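Local coordinates for hypothetical protein, similar to alpha-acetolactate decarboxylase (Staphylococcus aureus subsp. aureus, PDB 1XV2) that probably converts acetolactate to acetoin with loss of carbon dioxide at a zinc site, at residues G12-G15 / T16-G20; A40-T43 / G44-E48; R138-D141 / S142-Q146. One frame throughout, in Å; residues are numbered along the deposited sequence.

Contact 1 of 3, residues G12-G15 / T16-G20; sequences GTLG and TLMAG
From Thr-13 to Gly-20 the backbone closes a short helix, with Leu-17 N bonded to Thr-13 O at 3.2 Å and Met-18 N to Leu-14 O at 2.9 Å, the latter nearly straight at 168°. A weaker, more bent bond joins Ala-19 N to Gly-15 O. Thr-13 is the N-cap: with chi1 at 62°, its OG1 lies between the backbone N and the carbonyl carbon and reaches forward over the first turn, where it accepts a weak bond of 3.4 Å from Thr-16 N. The two threonine hydroxyls meet obliquely, Thr-13 OG1 lying 3.1 Å from Thr-16 OG1, and one water bridges them. Threonine suits both places: the hydroxyl of Thr-13 caps the helix, that of Thr-16 bonds to Tyr-226, and both residues pack against Leu-166 of the second subunit. One turn apart, the side chains of Leu-14 and Met-18, a selenomethionine, run side by side in the same direction, Leu-14 CD1 meeting Met-18 CG at 4.1 Å; beyond them lies Ile-233 of helix 229-236, an apolar neighbour for both. Gly-20 ends the turn with a positive phi of 114°, which suits glycine, a residue with no side chain. A threonine N-cap at one end and a Schellman motif at the other are classic boundaries of a short helix, here one beside the subunit interface.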
ATOM      1  N   GLY A  12      -6.402  -1.296  -7.934  1.00 14.48           N
ATOM      2  CA  GLY A  12      -6.033  -2.699  -7.934  1.00 13.75           C
ATOM      3  C   GLY A  12      -4.548  -2.785  -7.655  1.00 13.81           C
ATOM      4  O   GLY A  12      -3.899  -1.758  -7.435  1.00 13.97           O
ATOM      5  N   THR A  13      -3.999  -3.996  -7.666  1.00 14.77           N
ATOM      6  CA  THR A  13      -2.576  -4.181  -7.394  1.00 14.06           C
ATOM      7  C   THR A  13      -1.930  -5.157  -8.373  1.00 14.20           C
ATOM      8  O   THR A  13      -2.615  -5.920  -9.050  1.00 14.33           O
ATOM      9  CB  THR A  13      -2.353  -4.703  -5.961  1.00 13.02           C
ATOM     10  OG1 THR A  13      -2.978  -5.983  -5.820  1.00 14.41           O
ATOM     11  CG2 THR A  13      -2.958  -3.752  -4.943  1.00 12.54           C
ATOM     12  N   LEU A  14      -0.605  -5.129  -8.445  1.00 13.81           N
ATOM     13  CA  LEU A  14       0.116  -6.018  -9.346  1.00 14.11           C
ATOM     14  C   LEU A  14       0.046  -7.466  -8.875  1.00 13.55           C
ATOM     15  O   LEU A  14      -0.123  -8.379  -9.678  1.00 13.31           O
ATOM     16  CB  LEU A  14       1.578  -5.583  -9.458  1.00 14.32           C
ATOM     17  CG  LEU A  14       2.463  -6.452 -10.355  1.00 15.82           C
ATOM     18  CD1 LEU A  14       1.879  -6.503 -11.756  1.00 16.00           C
ATOM     19  CD2 LEU A  14       3.872  -5.890 -10.374  1.00 14.59           C
ATOM     20  N   GLY A  15       0.168  -7.668  -7.569  1.00 14.02           N
ATOM     21  CA  GLY A  15       0.120  -9.011  -7.021  1.00 12.98           C
ATOM     22  C   GLY A  15      -1.198  -9.731  -7.255  1.00 13.99           C
ATOM     23  O   GLY A  15      -1.208 -10.927  -7.533  1.00 12.92           O
ATOM     24  N   THR A  16      -2.309  -9.012  -7.131  1.00 13.53           N
ATOM     25  CA  THR A  16      -3.628  -9.595  -7.335  1.00 14.80           C
ATOM     26  C   THR A  16      -3.876  -9.835  -8.825  1.00 15.74           C
ATOM     27  O   THR A  16      -4.574 -10.777  -9.203  1.00 16.04           O
ATOM     28  CB  THR A  16      -4.741  -8.681  -6.760  1.00 14.54           C
ATOM     29  OG1 THR A  16      -4.609  -8.608  -5.333  1.00 15.41           O
ATOM     30  CG2 THR A  16      -6.120  -9.224  -7.107  1.00 14.65           C
ATOM     31  N   LEU A  17      -3.312  -8.978  -9.671  1.00 15.87           N
ATOM     32  CA  LEU A  17      -3.463  -9.153 -11.110  1.00 17.14           C
ATOM     33  C   LEU A  17      -2.719 -10.445 -11.455  1.00 17.16           C
ATOM     34  O   LEU A  17      -3.261 -11.322 -12.126  1.00 18.09           O
ATOM     35  CB  LEU A  17      -2.840  -7.976 -11.874  1.00 14.95           C
ATOM     36  CG  LEU A  17      -3.122  -7.927 -13.383  1.00 15.29           C
ATOM     37  CD1 LEU A  17      -4.545  -7.437 -13.609  1.00 12.89           C
ATOM     38  CD2 LEU A  17      -2.127  -6.997 -14.079  1.00 15.34           C
HETATM   39  N   MSE A  18      -1.480 -10.556 -10.972  1.00 18.15           N
HETATM   40  CA  MSE A  18      -0.648 -11.736 -11.214  1.00 19.67           C
HETATM   41  C   MSE A  18      -1.348 -13.008 -10.749  1.00 19.72           C
HETATM   42  O   MSE A  18      -1.143 -14.084 -11.310  1.00 18.16           O
HETATM   43  CB  MSE A  18       0.688 -11.613 -10.471  1.00 22.50           C
HETATM   44  CG  MSE A  18       1.616 -10.518 -10.966  1.00 26.12           C
HETATM   45 SE   MSE A  18       2.300 -10.818 -12.751  1.00 32.64          SE
HETATM   46  CE  MSE A  18       3.543 -12.232 -12.377  1.00 30.40           C
ATOM     47  N   ALA A  19      -2.174 -12.873  -9.715  1.00 20.36           N
ATOM     48  CA  ALA A  19      -2.903 -14.002  -9.151  1.00 21.34           C
ATOM     49  C   ALA A  19      -3.997 -14.536 -10.072  1.00 21.72           C
ATOM     50  O   ALA A  19      -4.527 -15.622  -9.837  1.00 22.03           O
ATOM     51  CB  ALA A  19      -3.502 -13.611  -7.807  1.00 22.34           C
ATOM     52  N   GLY A  20      -4.350 -13.775 -11.105  1.00 21.36           N
ATOM     53  CA  GLY A  20      -5.372 -14.246 -12.022  1.00 21.40           C
ATOM     54  C   GLY A  20      -6.676 -13.472 -12.057  1.00 22.53           C
ATOM     55  O   GLY A  20      -7.594 -13.850 -12.784  1.00 23.57           O
TER
HETATM   56  O   HOH W   1      -5.218  -6.408  -4.058  1.00 14.11           O

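Contact 2 of 3, residues A40-T43 / G44-E48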
ATOM      1  N   ALA A  40      -1.230   0.942 -17.461  1.00 14.51           N
ATOM      2  CA  ALA A  40      -2.294   0.015 -17.104  1.00 14.17           C
ATOM      3  C   ALA A  40      -2.445  -1.049 -18.181  1.00 14.24           C
ATOM      4  O   ALA A  40      -1.563  -1.242 -19.019  1.00 13.21           O
ATOM      5  CB  ALA A  40      -3.617   0.773 -16.924  1.00 12.89           C
ATOM      6  N   THR A  41      -3.570  -1.749 -18.134  1.00 14.33           N
ATOM      7  CA  THR A  41      -3.892  -2.770 -19.109  1.00 14.83           C
ATOM      8  C   THR A  41      -5.412  -2.879 -19.112  1.00 17.23           C
ATOM      9  O   THR A  41      -6.078  -2.269 -18.269  1.00 17.71           O
ATOM     10  CB  THR A  41      -3.249  -4.124 -18.758  1.00 15.96           C
ATOM     11  OG1 THR A  41      -3.642  -5.099 -19.735  1.00 15.63           O
ATOM     12  CG2 THR A  41      -3.660  -4.580 -17.361  1.00 15.13           C
ATOM     13  N   LEU A  42      -5.967  -3.628 -20.058  1.00 16.40           N
ATOM     14  CA  LEU A  42      -7.418  -3.762 -20.137  1.00 16.46           C
ATOM     15  C   LEU A  42      -7.920  -5.081 -19.567  1.00 15.87           C
ATOM     16  O   LEU A  42      -7.137  -5.918 -19.128  1.00 16.09           O
ATOM     17  CB  LEU A  42      -7.875  -3.627 -21.592  1.00 16.18           C
ATOM     18  CG  LEU A  42      -7.484  -2.326 -22.298  1.00 15.56           C
ATOM     19  CD1 LEU A  42      -8.050  -2.333 -23.705  1.00 16.24           C
ATOM     20  CD2 LEU A  42      -8.008  -1.127 -21.517  1.00 16.65           C
ATOM     21  N   THR A  43      -9.237  -5.259 -19.579  1.00 16.07           N
ATOM     22  CA  THR A  43      -9.844  -6.480 -19.068  1.00 14.11           C
ATOM     23  C   THR A  43      -9.122  -7.683 -19.667  1.00 14.71           C
ATOM     24  O   THR A  43      -8.779  -7.680 -20.847  1.00 14.32           O
ATOM     25  CB  THR A  43     -11.349  -6.530 -19.426  1.00 14.12           C
ATOM     26  OG1 THR A  43     -12.008  -5.388 -18.863  1.00 14.69           O
ATOM     27  CG2 THR A  43     -11.991  -7.794 -18.880  1.00 14.39           C
ATOM     28  N   GLY A  44      -8.883  -8.699 -18.840  1.00 14.81           N
ATOM     29  CA  GLY A  44      -8.188  -9.893 -19.291  1.00 15.51           C
ATOM     30  C   GLY A  44      -6.707  -9.616 -19.467  1.00 17.11           C
ATOM     31  O   GLY A  44      -5.968 -10.435 -20.020  1.00 15.60           O
ATOM     32  N   SER A  45      -6.280  -8.457 -18.967  1.00 18.45           N
ATOM     33  CA  SER A  45      -4.897  -7.999 -19.068  1.00 20.04           C
ATOM     34  C   SER A  45      -4.570  -7.863 -20.545  1.00 20.52           C
ATOM     35  O   SER A  45      -3.488  -8.232 -21.001  1.00 19.78           O
ATOM     36  CB  SER A  45      -3.928  -8.981 -18.409  1.00 22.54           C
ATOM     37  OG  SER A  45      -2.627  -8.412 -18.328  1.00 23.67           O
ATOM     38  N   ASP A  46      -5.534  -7.332 -21.288  1.00 20.14           N
ATOM     39  CA  ASP A  46      -5.373  -7.150 -22.716  1.00 22.50           C
ATOM     40  C   ASP A  46      -4.499  -5.960 -23.084  1.00 21.05           C
ATOM     41  O   ASP A  46      -4.875  -4.805 -22.885  1.00 21.48           O
ATOM     42  CB  ASP A  46      -6.740  -7.005 -23.389  1.00 24.76           C
ATOM     43  CG  ASP A  46      -6.631  -6.618 -24.856  1.00 28.92           C
ATOM     44  OD1 ASP A  46      -5.789  -7.205 -25.569  1.00 27.87           O
ATOM     45  OD2 ASP A  46      -7.390  -5.730 -25.294  1.00 30.52           O
ATOM     46  N   GLY A  47      -3.318  -6.259 -23.609  1.00 21.00           N
ATOM     47  CA  GLY A  47      -2.420  -5.214 -24.052  1.00 19.25           C
ATOM     48  C   GLY A  47      -1.755  -4.331 -23.021  1.00 18.40           C
ATOM     49  O   GLY A  47      -1.638  -4.671 -21.843  1.00 17.90           O
ATOM     50  N   GLU A  48      -1.333  -3.166 -23.493  1.00 17.57           N
ATOM     51  CA  GLU A  48      -0.624  -2.199 -22.677  1.00 15.50           C
ATOM     52  C   GLU A  48      -1.258  -0.825 -22.763  1.00 15.82           C
ATOM     53  O   GLU A  48      -1.392  -0.269 -23.851  1.00 15.33           O
ATOM     54  CB  GLU A  48       0.818  -2.100 -23.169  1.00 15.95           C
ATOM     55  CG  GLU A  48       1.507  -3.441 -23.358  1.00 14.39           C
ATOM     56  CD  GLU A  48       1.693  -4.180 -22.050  1.00 13.49           C
ATOM     57  OE1 GLU A  48       1.549  -3.535 -20.990  1.00 12.31           O
ATOM     58  OE2 GLU A  48       1.993  -5.395 -22.082  1.00 11.79           O
TER
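A chi1 of 178° sets Thr-41 OG1 opposite its own backbone N and swings the hydroxyl across the turn, where it donates to Gly-47 O at 2.9 Å. The hydroxyl approaches from above the carbonyl plane of Gly-47, well away from a lone-pair direction, and the Thr-41 methyl leans toward Ser-45, with Thr-41 CG2 4.0 Å from Ser-45 CA. A small branched residue with a hydroxyl suits this buried spot, since one branch satisfies a main-chain carbonyl while the other packs. Leu-42 and Asp-46 lie side by side on one face, Leu-42 CD1 touching Asp-46 OD2 at 3.8 Å in a van der Waals contact. Their backbones exchange bonds: Asp-46 N reaches Leu-42 O at 3.0 Å and Leu-42 N reaches Asp-46 O at 3.3 Å. Leu-42 O takes a second, weak bond of 2.7 Å from Ser-45 N. Gly-44 and Gly-47 both have positive phi, which suits glycine; Ser-45 too has positive phi, the left-handed conformation found at the first position of a G1 bulge. Beyond the turn, the Glu-48 side chain comes within about 4 Å of the zinc ion, and its OE2 accepts from Met-129 N and forms a salt bridge with Arg-127. With Ser-45 and Asp-46 both facing Leu-42, this is a G1 beta bulge, closing the tight connection from strand 37-42 to strand 48-52 beside the metal site.

Contact 3 of 3, residues R138-D141 / S142-Q146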
ATOM      1  N   ARG A 138      -3.277 -17.517 -13.925  1.00 22.48           N
ATOM      2  CA  ARG A 138      -2.249 -16.619 -13.413  1.00 23.18           C
ATOM      3  C   ARG A 138      -1.629 -15.877 -14.597  1.00 21.80           C
ATOM      4  O   ARG A 138      -1.336 -16.472 -15.632  1.00 21.58           O
ATOM      5  CB  ARG A 138      -1.191 -17.411 -12.641  1.00 23.02           C
ATOM      6  CG  ARG A 138      -1.766 -18.197 -11.467  1.00 25.58           C
ATOM      7  CD  ARG A 138      -0.669 -18.830 -10.629  1.00 28.13           C
ATOM      8  NE  ARG A 138       0.123 -17.826  -9.925  1.00 29.27           N
ATOM      9  CZ  ARG A 138      -0.318 -17.112  -8.893  1.00 29.73           C
ATOM     10  NH1 ARG A 138      -1.549 -17.288  -8.432  1.00 29.80           N
ATOM     11  NH2 ARG A 138       0.473 -16.215  -8.325  1.00 30.67           N
ATOM     12  N   LEU A 139      -1.436 -14.574 -14.434  1.00 21.57           N
ATOM     13  CA  LEU A 139      -0.895 -13.729 -15.494  1.00 21.80           C
ATOM     14  C   LEU A 139       0.461 -14.164 -16.051  1.00 23.05           C
ATOM     15  O   LEU A 139       0.831 -13.787 -17.167  1.00 21.67           O
ATOM     16  CB  LEU A 139      -0.812 -12.283 -15.002  1.00 20.34           C
ATOM     17  CG  LEU A 139      -0.577 -11.224 -16.078  1.00 21.03           C
ATOM     18  CD1 LEU A 139      -1.634 -11.355 -17.165  1.00 19.52           C
ATOM     19  CD2 LEU A 139      -0.621  -9.841 -15.454  1.00 19.85           C
ATOM     20  N   ILE A 140       1.200 -14.958 -15.283  1.00 23.97           N
ATOM     21  CA  ILE A 140       2.510 -15.424 -15.723  1.00 25.99           C
ATOM     22  C   ILE A 140       2.388 -16.233 -17.014  1.00 27.53           C
ATOM     23  O   ILE A 140       3.318 -16.272 -17.828  1.00 27.11           O
ATOM     24  CB  ILE A 140       3.185 -16.298 -14.636  1.00 26.17           C
ATOM     25  CG1 ILE A 140       4.603 -16.674 -15.069  1.00 26.82           C
ATOM     26  CG2 ILE A 140       2.357 -17.551 -14.378  1.00 25.77           C
ATOM     27  CD1 ILE A 140       5.517 -15.481 -15.279  1.00 27.17           C
ATOM     28  N   ASP A 141       1.234 -16.867 -17.203  1.00 27.61           N
ATOM     29  CA  ASP A 141       0.996 -17.681 -18.390  1.00 29.13           C
ATOM     30  C   ASP A 141       0.914 -16.813 -19.637  1.00 27.79           C
ATOM     31  O   ASP A 141       1.284 -17.243 -20.726  1.00 26.63           O
ATOM     32  CB  ASP A 141      -0.298 -18.492 -18.244  1.00 30.56           C
ATOM     33  CG  ASP A 141      -0.267 -19.437 -17.054  1.00 32.87           C
ATOM     34  OD1 ASP A 141       0.770 -20.102 -16.844  1.00 33.05           O
ATOM     35  OD2 ASP A 141      -1.285 -19.521 -16.334  1.00 35.27           O
ATOM     36  N   SER A 142       0.419 -15.591 -19.475  1.00 26.91           N
ATOM     37  CA  SER A 142       0.306 -14.674 -20.599  1.00 25.74           C
ATOM     38  C   SER A 142       1.688 -14.156 -20.964  1.00 25.71           C
ATOM     39  O   SER A 142       2.067 -14.136 -22.138  1.00 26.10           O
ATOM     40  CB  SER A 142      -0.608 -13.505 -20.241  1.00 25.31           C
ATOM     41  OG  SER A 142      -1.922 -13.965 -19.982  1.00 25.02           O
ATOM     42  N   ALA A 143       2.443 -13.755 -19.946  1.00 24.49           N
ATOM     43  CA  ALA A 143       3.785 -13.228 -20.146  1.00 23.81           C
ATOM     44  C   ALA A 143       4.704 -14.219 -20.863  1.00 23.14           C
ATOM     45  O   ALA A 143       5.562 -13.820 -21.648  1.00 22.27           O
ATOM     46  CB  ALA A 143       4.389 -12.834 -18.803  1.00 23.75           C
ATOM     47  N   ARG A 144       4.519 -15.506 -20.598  1.00 23.48           N
ATOM     48  CA  ARG A 144       5.353 -16.532 -21.215  1.00 24.62           C
ATOM     49  C   ARG A 144       5.056 -16.793 -22.690  1.00 24.81           C
ATOM     50  O   ARG A 144       5.758 -17.568 -23.339  1.00 26.86           O
ATOM     51  CB  ARG A 144       5.249 -17.832 -20.417  1.00 26.51           C
ATOM     52  CG  ARG A 144       5.991 -17.777 -19.092  1.00 28.33           C
ATOM     53  CD  ARG A 144       5.666 -18.963 -18.204  1.00 31.62           C
ATOM     54  NE  ARG A 144       6.446 -18.930 -16.971  1.00 33.52           N
ATOM     55  CZ  ARG A 144       6.189 -19.679 -15.902  1.00 34.90           C
ATOM     56  NH1 ARG A 144       5.166 -20.524 -15.913  1.00 34.18           N
ATOM     57  NH2 ARG A 144       6.953 -19.580 -14.823  1.00 33.86           N
ATOM     58  N   ARG A 145       4.021 -16.146 -23.217  1.00 23.93           N
ATOM     59  CA  ARG A 145       3.659 -16.302 -24.622  1.00 23.82           C
ATOM     60  C   ARG A 145       3.460 -14.923 -25.241  1.00 22.54           C
ATOM     61  O   ARG A 145       2.892 -14.786 -26.323  1.00 21.87           O
ATOM     62  CB  ARG A 145       2.376 -17.131 -24.761  1.00 23.95           C
ATOM     63  CG  ARG A 145       1.120 -16.477 -24.192  1.00 25.81           C
ATOM     64  CD  ARG A 145      -0.063 -17.444 -24.222  1.00 27.41           C
ATOM     65  NE  ARG A 145      -1.278 -16.869 -23.648  1.00 29.89           N
ATOM     66  CZ  ARG A 145      -2.114 -16.061 -24.293  1.00 29.57           C
ATOM     67  NH1 ARG A 145      -1.882 -15.721 -25.557  1.00 29.05           N
ATOM     68  NH2 ARG A 145      -3.184 -15.583 -23.670  1.00 30.86           N
ATOM     69  N   GLN A 146       3.947 -13.903 -24.540  1.00 20.39           N
ATOM     70  CA  GLN A 146       3.825 -12.523 -24.988  1.00 19.70           C
ATOM     71  C   GLN A 146       4.648 -12.210 -26.224  1.00 19.31           C
ATOM     72  O   GLN A 146       5.740 -12.748 -26.418  1.00 18.32           O
ATOM     73  CB  GLN A 146       4.279 -11.563 -23.887  1.00 18.65           C
ATOM     74  CG  GLN A 146       5.762 -11.704 -23.549  1.00 19.51           C
ATOM     75  CD  GLN A 146       6.198 -10.810 -22.407  1.00 18.62           C
ATOM     76  OE1 GLN A 146       5.429 -10.545 -21.489  1.00 18.90           O
ATOM     77  NE2 GLN A 146       7.444 -10.359 -22.450  1.00 17.93           N
TER
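Leu-139 O is gripped by two main-chain donors, Ala-143 N at 3.2 Å, almost straight and in the carbonyl plane, and Ser-142 N at 3.0 Å, arriving from well above that plane. Beside it, Arg-144 N bonds to Ile-140 O at 3.1 Å. The side-chain polar ends are satisfied farther away: the Arg-144 guanidinium forms a salt bridge through NE with Glu-235, the Ser-142 hydroxyl bonds to Gln-132, and Arg-145 bonds to the carbonyl of Ala-131. Asp-141 OD1 and Arg-144 NH1 are 4.5 Å apart, too far for a salt bridge, so any attraction between these opposite charges is probably modest; Asp-141 OD2 is instead bonded to Thr-137.

The main side-chain contact is between Ile-140 and Arg-144. The arginine chain is extended from CG to NE and carries its flat end across the isoleucine, so that Ile-140 CG1 sits over the centre of one guanidinium face, 3.5 Å from Arg-144 CZ. Ile-140 CG1 is anti to its backbone N, with chi1 at -175°, which puts this branch under the guanidinium. A long arginine suits the site because its aliphatic stem passes the main chain, where Arg-144 CG lies 3.3 Å from Ile-140 O, while its charged end continues to an acid on another helix. Inward, Leu-139 CD1 meets Ser-142 OG at 3.9 Å; the compact serine packs against this methyl while its hydroxyl bonds to Gln-132. The chain then leaves helix 140-143 through a type I turn from Ala-143 to Gln-146. Ile-140 and Ala-143 pack on helix 229-236, Leu-139 rests against helix 14-18, and strand 148-151 follows directly.

In the fold
Along the chain the order is contact 1, contact 2, contact 3, and their centres lie about 12 to 13 Å from one another. Contact 1 is helix 14-18, which follows strand 7-11; contact 2 is the turn between strands 37-42 and 48-52 of the same mixed sheet; contact 3 is helix 140-143, between strands 120-127 and 148-151 of the other large sheet. Leu-139 joins them: its backbone N probably bonds to Met-18 O, its CD2 packs on Leu-17, and Leu-139 CD1 meets Ser-45 OG at 3.3 Å. Contacts 1 and 2 do not touch; Leu-139 of contact 3 lies against both, near the zinc ion held by His-176, His-178 and His-189.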